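Local coordinates for protein ketol-acid reductoisomerase (NAD(+)) (uncultured archaeon GZfos26G2, PDB 4XDY) that catalyses the magnesium-dependent alkyl migration and NADH-dependent reduction that turn (S)-2-acetolactate into (R)-2,3-dihydroxy-isovalerate in branched-chain amino acid biosynthesis, at residues Asp79-Leu84 with Asn96-Gln101; Met22-Gly25 with Gln31-Cys34. All coordinates share one frame; numbering follows the deposited sequence.

From the N terminus, strand 18-22 runs into the glycine-rich turn at 22-25, and contact 2 closes a short loop by folding that turn back on helix 26-37, at 31-34. The chain then passes through several more strands and helices to strand 80-83, where contact 1 closes the next loop, setting 79-84 against 96-101, on helix 90-98. The two lie in series, neither nested nor crossed. They join side by side all the same: strands 18-22 and 80-83 are parallel neighbours in one sheet, Met22 probably hydrogen-bonding through its backbone to His82 and Leu84. Both reach the dinucleotide of the N-terminal Rossmann domain, contact 1 through Leu84 just after its strand.

Contact 1 (Asp79-Leu84 with Asn96-Gln101); sequences DVVHIL and NQIKPQ. With NAI (1,4-dihydronicotinamide adenine dinucleotide), chain E.
The backbone carbonyl O of Ile98 accepts a hydrogen bond from Gln101 N at 2.9 Å, and the side chain of Ile98 packs within the beta-alpha-beta unit made by strand 80-83, helix 90-98 and strand 107-110, part of the Rossmann fold. That side chain turns toward the sheet and carries the whole contact, which is purely apolar. Its two branches divide the work. CG1 stands anti to the carbonyl carbon (chi1 -68°) and the chain runs on extended, bringing CD1 tip to tip with CD1 of Ile83 at 3.9 Å. The shorter branch, CG2, lies 4.0 Å from Val81 CG1, the two side chains sliding past each other in opposite directions. Beta-branched Val81 and Ile83 suit the extended strand, while Ile98 offers two carbon branches, one for each. Ile71 of helix 71-77 also touches Ile98, and Ile83 touches Leu108 and Phe110 of strand 107-110. His82, between Val81 and Ile83 in the strand, takes no part across this contact; its NE2 makes a weak hydrogen bond with Gln31 NE2. Beyond the strand, Leu84 meets the cofactor with side chain and backbone: its CD2 lies 3.9 Å from O4D of NAI, and its carbonyl O approaches C5D of NAI at 3.3 Å.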
# COMPACT_ATOMS: atom_id res chain seq x y z
N ASP A 79 1.40 -20.12 -31.80
CA ASP A 79 1.35 -19.02 -32.76
C ASP A 79 1.96 -17.75 -32.14
O ASP A 79 2.51 -16.92 -32.84
CB ASP A 79 -0.10 -18.75 -33.12
CG ASP A 79 -0.76 -19.96 -33.78
OD1 ASP A 79 -0.16 -20.41 -34.75
OD2 ASP A 79 -1.75 -20.51 -33.25
N VAL A 80 1.75 -17.62 -30.82
CA VAL A 80 2.38 -16.57 -30.00
C VAL A 80 3.30 -17.29 -29.02
O VAL A 80 2.87 -18.19 -28.34
CB VAL A 80 1.35 -15.70 -29.24
CG1 VAL A 80 2.09 -14.60 -28.46
CG2 VAL A 80 0.40 -15.05 -30.22
N VAL A 81 4.57 -16.90 -29.03
CA VAL A 81 5.55 -17.49 -28.11
C VAL A 81 5.86 -16.41 -27.06
O VAL A 81 6.49 -15.42 -27.38
CB VAL A 81 6.81 -17.90 -28.84
CG1 VAL A 81 7.88 -18.41 -27.86
CG2 VAL A 81 6.51 -19.03 -29.85
N HIS A 82 5.28 -16.59 -25.88
CA HIS A 82 5.21 -15.50 -24.92
C HIS A 82 6.18 -15.83 -23.77
O HIS A 82 5.94 -16.78 -23.01
CB HIS A 82 3.80 -15.40 -24.42
CG HIS A 82 3.54 -14.28 -23.46
ND1 HIS A 82 4.34 -13.17 -23.38
CD2 HIS A 82 2.54 -14.08 -22.58
CE1 HIS A 82 3.84 -12.33 -22.50
NE2 HIS A 82 2.77 -12.86 -21.98
N ILE A 83 7.25 -15.05 -23.71
CA ILE A 83 8.43 -15.34 -22.87
C ILE A 83 8.17 -14.75 -21.49
O ILE A 83 8.24 -13.54 -21.33
CB ILE A 83 9.71 -14.89 -23.53
CG1 ILE A 83 9.96 -15.73 -24.81
CG2 ILE A 83 10.92 -15.13 -22.60
CD1 ILE A 83 11.10 -15.27 -25.64
N LEU A 84 7.84 -15.63 -20.54
CA LEU A 84 7.63 -15.23 -19.13
C LEU A 84 8.61 -15.98 -18.19
O LEU A 84 8.27 -16.32 -17.09
CB LEU A 84 6.18 -15.36 -18.73
CG LEU A 84 5.17 -14.46 -19.45
CD1 LEU A 84 3.73 -14.73 -19.07
CD2 LEU A 84 5.52 -12.99 -19.26
N ASN A 96 18.89 -21.07 -27.55
CA ASN A 96 18.95 -22.56 -27.62
C ASN A 96 17.66 -23.29 -27.89
O ASN A 96 17.64 -24.34 -28.54
CB ASN A 96 19.53 -23.12 -26.35
CG ASN A 96 20.93 -22.60 -26.09
OD1 ASN A 96 21.66 -22.30 -27.00
ND2 ASN A 96 21.26 -22.41 -24.84
N GLN A 97 16.58 -22.85 -27.31
CA GLN A 97 15.36 -23.62 -27.24
C GLN A 97 14.19 -23.03 -28.05
O GLN A 97 13.24 -23.76 -28.36
CB GLN A 97 14.91 -23.88 -25.84
CG GLN A 97 15.97 -24.57 -25.00
CD GLN A 97 15.52 -24.78 -23.58
OE1 GLN A 97 16.22 -24.34 -22.61
NE2 GLN A 97 14.39 -25.38 -23.39
N ILE A 98 14.28 -21.75 -28.37
CA ILE A 98 13.11 -21.04 -28.94
C ILE A 98 13.41 -20.64 -30.38
O ILE A 98 12.61 -20.97 -31.28
CB ILE A 98 12.69 -19.79 -28.13
CG1 ILE A 98 12.12 -20.19 -26.77
CG2 ILE A 98 11.67 -19.02 -28.96
CD1 ILE A 98 11.77 -19.09 -25.80
N LYS A 99 14.52 -19.96 -30.59
CA LYS A 99 14.88 -19.40 -31.87
C LYS A 99 14.80 -20.45 -32.99
O LYS A 99 14.21 -20.17 -34.03
CB LYS A 99 16.26 -18.77 -31.85
CG LYS A 99 16.63 -18.10 -33.18
CD LYS A 99 18.07 -17.63 -33.19
CE LYS A 99 18.59 -17.64 -34.58
NZ LYS A 99 19.77 -16.76 -34.65
N PRO A 100 15.30 -21.69 -32.79
CA PRO A 100 15.18 -22.65 -33.94
C PRO A 100 13.80 -23.09 -34.30
O PRO A 100 13.62 -23.64 -35.39
CB PRO A 100 15.99 -23.86 -33.46
CG PRO A 100 17.01 -23.26 -32.49
CD PRO A 100 16.12 -22.27 -31.70
N GLN A 101 12.83 -22.88 -33.43
CA GLN A 101 11.45 -23.21 -33.70
C GLN A 101 10.65 -22.03 -34.24
O GLN A 101 9.44 -22.14 -34.49
CB GLN A 101 10.77 -23.77 -32.45
CG GLN A 101 11.64 -24.77 -31.66
CD GLN A 101 12.22 -25.82 -32.59
OE1 GLN A 101 13.43 -25.84 -32.91
NE2 GLN A 101 11.32 -26.64 -33.10
PA NAI E . 9.88 -16.16 -12.66
O1A NAI E . 11.17 -15.71 -11.96
O2A NAI E . 8.66 -16.38 -11.88
O5B NAI E . 10.32 -17.37 -13.63
C5B NAI E . 9.31 -18.12 -14.37
C4B NAI E . 9.69 -19.63 -14.33
O4B NAI E . 10.89 -19.73 -15.09
C3B NAI E . 10.03 -20.27 -12.96
O3B NAI E . 8.80 -20.51 -12.27
C2B NAI E . 10.83 -21.49 -13.36
O2B NAI E . 9.93 -22.57 -13.58
C1B NAI E . 11.46 -21.01 -14.70
N9A NAI E . 12.89 -20.83 -14.57
C8A NAI E . 13.49 -20.14 -13.50
N7A NAI E . 14.81 -20.15 -13.67
C5A NAI E . 15.06 -20.87 -14.80
C6A NAI E . 16.25 -21.29 -15.50
N6A NAI E . 17.48 -20.98 -15.06
N1A NAI E . 16.14 -21.98 -16.67
C2A NAI E . 14.93 -22.34 -17.14
N3A NAI E . 13.78 -22.01 -16.57
C4A NAI E . 13.79 -21.29 -15.39
O3 NAI E . 9.56 -14.98 -13.84
PN NAI E . 8.58 -13.67 -13.56
O1N NAI E . 9.05 -12.93 -12.32
O2N NAI E . 7.20 -14.18 -13.62
O5D NAI E . 9.10 -12.81 -14.78
C5D NAI E . 8.63 -13.15 -16.13
C4D NAI E . 8.71 -11.90 -17.08
O4D NAI E . 7.64 -11.05 -16.60
C3D NAI E . 9.96 -11.06 -16.98
O3D NAI E . 10.27 -10.49 -18.26
C2D NAI E . 9.64 -9.93 -15.97
O2D NAI E . 10.42 -8.74 -16.07
C1D NAI E . 8.18 -9.70 -16.31
N1N NAI E . 7.29 -9.11 -15.30
C2N NAI E . 7.20 -9.72 -14.09
C3N NAI E . 6.39 -9.23 -13.13
C7N NAI E . 6.24 -9.96 -11.91
O7N NAI E . 7.05 -10.79 -11.41
N7N NAI E . 5.03 -9.88 -11.41
C4N NAI E . 5.59 -8.06 -13.44
C5N NAI E . 5.57 -7.61 -14.80
C6N NAI E . 6.46 -8.15 -15.67

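Contact 2 (Met22-Gly25 with Gln31-Cys34); sequences MGYG and QANC. With NAI (1,4-dihydronicotinamide adenine dinucleotide), chain E.
The dinucleotide-binding turn between strand 18-22 and helix 26-37 is tied to its own helix by Tyr24, whose ring reaches across to Ala32 and Asn33. Asn33 ND2 donates a hydrogen bond to Tyr24 OH, 2.9 Å long and bent modestly to 157° at the hydrogen. The hydroxyl lies close to the amide plane of Asn33, where an N-H can point at it, whereas the ring and amide planes are 62° apart and the side chains cross at about a right angle. CG of Tyr24 stands anti to the backbone N (chi1 -163°), which carries the ring away from the turn and toward the helix. Ala32 CB meets the ring at its edge, 4.2 Å from CE1; a methyl group is small enough for the ring to lie beside the helix backbone. These residues belong to the nucleotide-binding turn of the Rossmann domain, where Gly23 and Gly25 fit the GxGxxG pattern. A beta carbon on Gly23 would press on the carbonyl O of Met22 and crowd C5B of NAI, and one on Gly25, the N-cap, would run into the cofactor, since Gly25 CA is already 3.3 Å from O2A of NAI. The amides of Ala26 and Gln27 bond NAI just beyond. Tyr24 N, for its part, bonds Glu46 OE2, an oxygen that also holds NAI. At the other end of the side chain, the stronger partner of the hydroxyl is Asp64 OD2, and that of Asn33 ND2 is Asp29 O, one turn back in its helix. A phenylalanine in place of Tyr24 would probably leave the Asp64 carboxylate without this partner and cost Asn33 ND2 its acceptor on the ring.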
# COMPACT_ATOMS: atom_id res chain seq x y z
N MET A 22 5.91 -19.44 -21.99
CA MET A 22 7.18 -19.97 -21.52
C MET A 22 7.47 -19.48 -20.09
O MET A 22 7.70 -18.31 -19.88
CB MET A 22 8.30 -19.58 -22.44
CG MET A 22 8.03 -19.73 -23.95
SD MET A 22 7.58 -21.45 -24.28
CE MET A 22 7.96 -21.49 -26.02
N GLY A 23 7.57 -20.41 -19.16
CA GLY A 23 7.71 -20.09 -17.73
C GLY A 23 6.44 -19.96 -16.99
O GLY A 23 5.69 -19.04 -17.24
N TYR A 24 6.18 -20.83 -16.02
CA TYR A 24 5.00 -20.76 -15.25
C TYR A 24 5.28 -20.26 -13.85
O TYR A 24 4.96 -20.96 -12.91
CB TYR A 24 4.32 -22.18 -15.17
CG TYR A 24 2.90 -22.29 -14.74
CD1 TYR A 24 1.86 -22.00 -15.59
CD2 TYR A 24 2.57 -22.81 -13.49
CE1 TYR A 24 0.54 -22.13 -15.22
CE2 TYR A 24 1.24 -22.95 -13.10
CZ TYR A 24 0.21 -22.65 -13.99
OH TYR A 24 -1.12 -22.74 -13.66
N GLY A 25 5.78 -19.02 -13.71
CA GLY A 25 6.08 -18.40 -12.43
C GLY A 25 5.08 -17.29 -12.16
O GLY A 25 3.90 -17.43 -12.46
N GLN A 31 -0.92 -15.17 -16.08
CA GLN A 31 -1.32 -14.85 -17.45
C GLN A 31 -1.96 -16.11 -18.13
O GLN A 31 -3.00 -16.01 -18.79
CB GLN A 31 -0.23 -14.28 -18.29
CG GLN A 31 0.18 -12.91 -17.75
CD GLN A 31 1.10 -12.10 -18.66
OE1 GLN A 31 2.02 -11.40 -18.22
NE2 GLN A 31 0.90 -12.23 -19.90
N ALA A 32 -1.30 -17.22 -17.99
CA ALA A 32 -1.85 -18.47 -18.50
C ALA A 32 -3.27 -18.79 -18.03
O ALA A 32 -4.14 -19.19 -18.83
CB ALA A 32 -0.88 -19.63 -18.25
N ASN A 33 -3.54 -18.60 -16.75
CA ASN A 33 -4.83 -18.89 -16.22
C ASN A 33 -5.86 -17.87 -16.59
O ASN A 33 -7.02 -18.23 -16.78
CB ASN A 33 -4.76 -19.07 -14.72
CG ASN A 33 -4.22 -20.45 -14.34
OD1 ASN A 33 -4.95 -21.44 -14.45
ND2 ASN A 33 -2.92 -20.55 -14.01
N CYS A 34 -5.48 -16.59 -16.73
CA CYS A 34 -6.46 -15.61 -17.18
C CYS A 34 -6.84 -15.87 -18.65
O CYS A 34 -8.01 -15.75 -19.02
CB CYS A 34 -5.95 -14.16 -16.97
SG CYS A 34 -5.73 -13.76 -15.20
PA NAI E . 9.88 -16.16 -12.66
O1A NAI E . 11.17 -15.71 -11.96
O2A NAI E . 8.66 -16.38 -11.88
O5B NAI E . 10.32 -17.37 -13.63
C5B NAI E . 9.31 -18.12 -14.37
C4B NAI E . 9.69 -19.63 -14.33
O4B NAI E . 10.89 -19.73 -15.09
C3B NAI E . 10.03 -20.27 -12.96
O3B NAI E . 8.80 -20.51 -12.27
C2B NAI E . 10.83 -21.49 -13.36
O2B NAI E . 9.93 -22.57 -13.58
C1B NAI E . 11.46 -21.01 -14.70
N9A NAI E . 12.89 -20.83 -14.57
C8A NAI E . 13.49 -20.14 -13.50
N7A NAI E . 14.81 -20.15 -13.67
C5A NAI E . 15.06 -20.87 -14.80
C6A NAI E . 16.25 -21.29 -15.50
N6A NAI E . 17.48 -20.98 -15.06
N1A NAI E . 16.14 -21.98 -16.67
C2A NAI E . 14.93 -22.34 -17.14
N3A NAI E . 13.78 -22.01 -16.57
C4A NAI E . 13.79 -21.29 -15.39
O3 NAI E . 9.56 -14.98 -13.84
PN NAI E . 8.58 -13.67 -13.56
O1N NAI E . 9.05 -12.93 -12.32
O2N NAI E . 7.20 -14.18 -13.62
O5D NAI E . 9.10 -12.81 -14.78
C5D NAI E . 8.63 -13.15 -16.13
C4D NAI E . 8.71 -11.90 -17.08
O4D NAI E . 7.64 -11.05 -16.60
C3D NAI E . 9.96 -11.06 -16.98
O3D NAI E . 10.27 -10.49 -18.26
C2D NAI E . 9.64 -9.93 -15.97
O2D NAI E . 10.42 -8.74 -16.07
C1D NAI E . 8.18 -9.70 -16.31
N1N NAI E . 7.29 -9.11 -15.30
C2N NAI E . 7.20 -9.72 -14.09
C3N NAI E . 6.39 -9.23 -13.13
C7N NAI E . 6.24 -9.96 -11.91
O7N NAI E . 7.05 -10.79 -11.41
N7N NAI E . 5.03 -9.88 -11.41
C4N NAI E . 5.59 -8.06 -13.44
C5N NAI E . 5.57 -7.61 -14.80
C6N NAI E . 6.46 -8.15 -15.67